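PDB 3O0H: glutathione reductase from Bartonella henselae, which probably catalyses the NADPH-dependent reduction of glutathione disulfide to glutathione, using a bound FAD and a redox-active cysteine pair. Local coordinates for residues G433-A436 and Q437-I441. Sequence-based numbering, arbitrary orientation.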
ATOM      1  N   GLY B 433       7.398   1.358   0.051  1.00 13.85           N
ATOM      2  CA  GLY B 433       7.345   2.533  -0.814  1.00 13.11           C
ATOM      3  C   GLY B 433       5.956   3.126  -1.004  1.00 12.95           C
ATOM      4  O   GLY B 433       5.794   4.366  -0.969  1.00 13.80           O
ATOM      5  N   GLU B 434       4.978   2.270  -1.302  1.00 13.58           N
ATOM      6  CA  GLU B 434       3.571   2.691  -1.392  1.00 13.76           C
ATOM      7  C   GLU B 434       3.135   3.348  -0.086  1.00 13.34           C
ATOM      8  O   GLU B 434       2.553   4.454  -0.064  1.00 13.22           O
ATOM      9  CB  GLU B 434       2.646   1.510  -1.678  1.00 15.09           C
ATOM     10  CG  GLU B 434       2.886   0.739  -2.932  1.00 18.17           C
ATOM     11  CD  GLU B 434       2.548   1.539  -4.183  1.00 19.73           C
ATOM     12  OE1 GLU B 434       1.895   2.597  -4.033  1.00 20.15           O
ATOM     13  OE2 GLU B 434       2.934   1.084  -5.291  1.00 17.33           O
ATOM     14  N   ILE B 435       3.438   2.690   1.021  1.00 10.90           N
ATOM     15  CA  ILE B 435       3.013   3.199   2.317  1.00 11.64           C
ATOM     16  C   ILE B 435       3.625   4.544   2.627  1.00 10.85           C
ATOM     17  O   ILE B 435       2.936   5.455   3.084  1.00 11.78           O
ATOM     18  CB  ILE B 435       3.336   2.204   3.444  1.00 12.12           C
ATOM     19  CG1 ILE B 435       2.487   0.947   3.270  1.00 11.90           C
ATOM     20  CG2 ILE B 435       3.167   2.870   4.814  1.00 13.09           C
ATOM     21  CD1 ILE B 435       2.959  -0.262   4.141  1.00 13.18           C
ATOM     22  N   ALA B 436       4.917   4.679   2.382  1.00 10.77           N
ATOM     23  CA  ALA B 436       5.599   5.936   2.642  1.00 10.03           C
ATOM     24  C   ALA B 436       5.086   7.073   1.743  1.00 10.67           C
ATOM     25  O   ALA B 436       4.890   8.227   2.220  1.00 10.51           O
ATOM     26  CB  ALA B 436       7.126   5.745   2.506  1.00 11.09           C
ATOM     27  N   GLN B 437       4.821   6.791   0.456  1.00  9.78           N
ATOM     28  CA  GLN B 437       4.234   7.807  -0.424  1.00 10.35           C
ATOM     29  C   GLN B 437       3.011   8.446   0.235  1.00 10.25           C
ATOM     30  O   GLN B 437       2.812   9.679   0.210  1.00  9.65           O
ATOM     31  CB  GLN B 437       3.793   7.196  -1.756  1.00 11.49           C
ATOM     32  CG  GLN B 437       2.882   8.109  -2.633  1.00 11.50           C
ATOM     33  CD  GLN B 437       3.678   9.237  -3.300  1.00 11.27           C
ATOM     34  OE1 GLN B 437       4.023   9.155  -4.467  1.00 11.82           O
ATOM     35  NE2 GLN B 437       3.998  10.275  -2.532  1.00 11.87           N
ATOM     36  N   LEU B 438       2.165   7.597   0.809  1.00 10.36           N
ATOM     37  CA  LEU B 438       0.893   8.031   1.345  1.00 11.16           C
ATOM     38  C   LEU B 438       1.046   8.763   2.650  1.00 10.58           C
ATOM     39  O   LEU B 438       0.400   9.779   2.874  1.00 11.57           O
ATOM     40  CB  LEU B 438      -0.070   6.823   1.472  1.00 11.40           C
ATOM     41  CG  LEU B 438      -0.367   6.226   0.082  1.00 14.42           C
ATOM     42  CD1 LEU B 438      -0.964   4.876   0.234  1.00 14.45           C
ATOM     43  CD2 LEU B 438      -1.259   7.163  -0.705  1.00 16.09           C
ATOM     44  N   ILE B 439       1.887   8.260   3.534  1.00 11.39           N
ATOM     45  CA  ILE B 439       2.214   8.988   4.759  1.00 11.16           C
ATOM     46  C   ILE B 439       2.830  10.367   4.406  1.00 11.56           C
ATOM     47  O   ILE B 439       2.640  11.372   5.109  1.00 11.36           O
ATOM     48  CB  ILE B 439       3.184   8.150   5.611  1.00 12.09           C
ATOM     49  CG1 ILE B 439       2.553   6.817   6.026  1.00 14.05           C
ATOM     50  CG2 ILE B 439       3.599   8.872   6.866  1.00 12.16           C
ATOM     51  CD1 ILE B 439       3.511   5.952   6.867  1.00 14.63           C
ATOM     52  N   GLY B 440       3.545  10.421   3.275  1.00 11.79           N
ATOM     53  CA  GLY B 440       4.209  11.614   2.856  1.00 12.08           C
ATOM     54  C   GLY B 440       3.242  12.782   2.590  1.00 12.46           C
ATOM     55  O   GLY B 440       3.568  13.950   2.784  1.00 11.90           O
ATOM     56  N   ILE B 441       2.036  12.451   2.161  1.00 12.01           N
ATOM     57  CA  ILE B 441       1.000  13.451   1.972  1.00 11.78           C
ATOM     58  C   ILE B 441       0.622  14.064   3.331  1.00 12.55           C
ATOM     59  O   ILE B 441       0.534  15.295   3.453  1.00 12.59           O
ATOM     60  CB  ILE B 441      -0.245  12.810   1.337  1.00 12.15           C
ATOM     61  CG1 ILE B 441       0.102  12.244  -0.068  1.00 11.87           C
ATOM     62  CG2 ILE B 441      -1.424  13.828   1.241  1.00 13.98           C
ATOM     63  CD1 ILE B 441      -1.051  11.378  -0.605  1.00 10.76           C
TER
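Ile-435 and Ile-439, one helical turn apart, are joined through both backbone and side chain. The amide N of Ile-439 donates to O of Ile-435 at 3.0 Å, nearly straight (N-H...O 173°) and in the carbonyl plane. Beyond this bond the two side chains lie side by side, pointing the same way: CG2 of Ile-435, anti to its own backbone N, meets CD1 of Ile-439 at 3.7 Å. Ile-435 touches Val-427 and Ile-439 touches Ala-425, both on strand 422-428, so this apolar ridge seats helix 432-444 against the antiparallel sheet of the dimerisation domain.

Three further i to i+4 bonds continue the ladder. Gln-437 N reaches Gly-433 O at 3.0 Å, and Gly-440 N reaches Ala-436 O at 2.8 Å, though more bent (140°). The rung from Leu-438 N to Glu-434 O is longer, 3.3 Å, and the same N-H also makes a weak bond to Ile-435 O. Beside that rung, CG of Leu-438 lies 3.4 Å from Glu-434 O.

The carboxylate of Glu-434 accepts from Ser-463 OG and Met-462 N of the second subunit, while the amide of Gln-437 accepts from Val-458 N and donates to Met-456 O of that same subunit. With the carbonyls of 433-436 all accepting from amides of 437-440, the chemistry implies a two-faced helix: apolar toward its own sheet, and toward the partner combining side-chain hydrogen bonds with packing such as Leu-438 on Ser-463 of the second subunit.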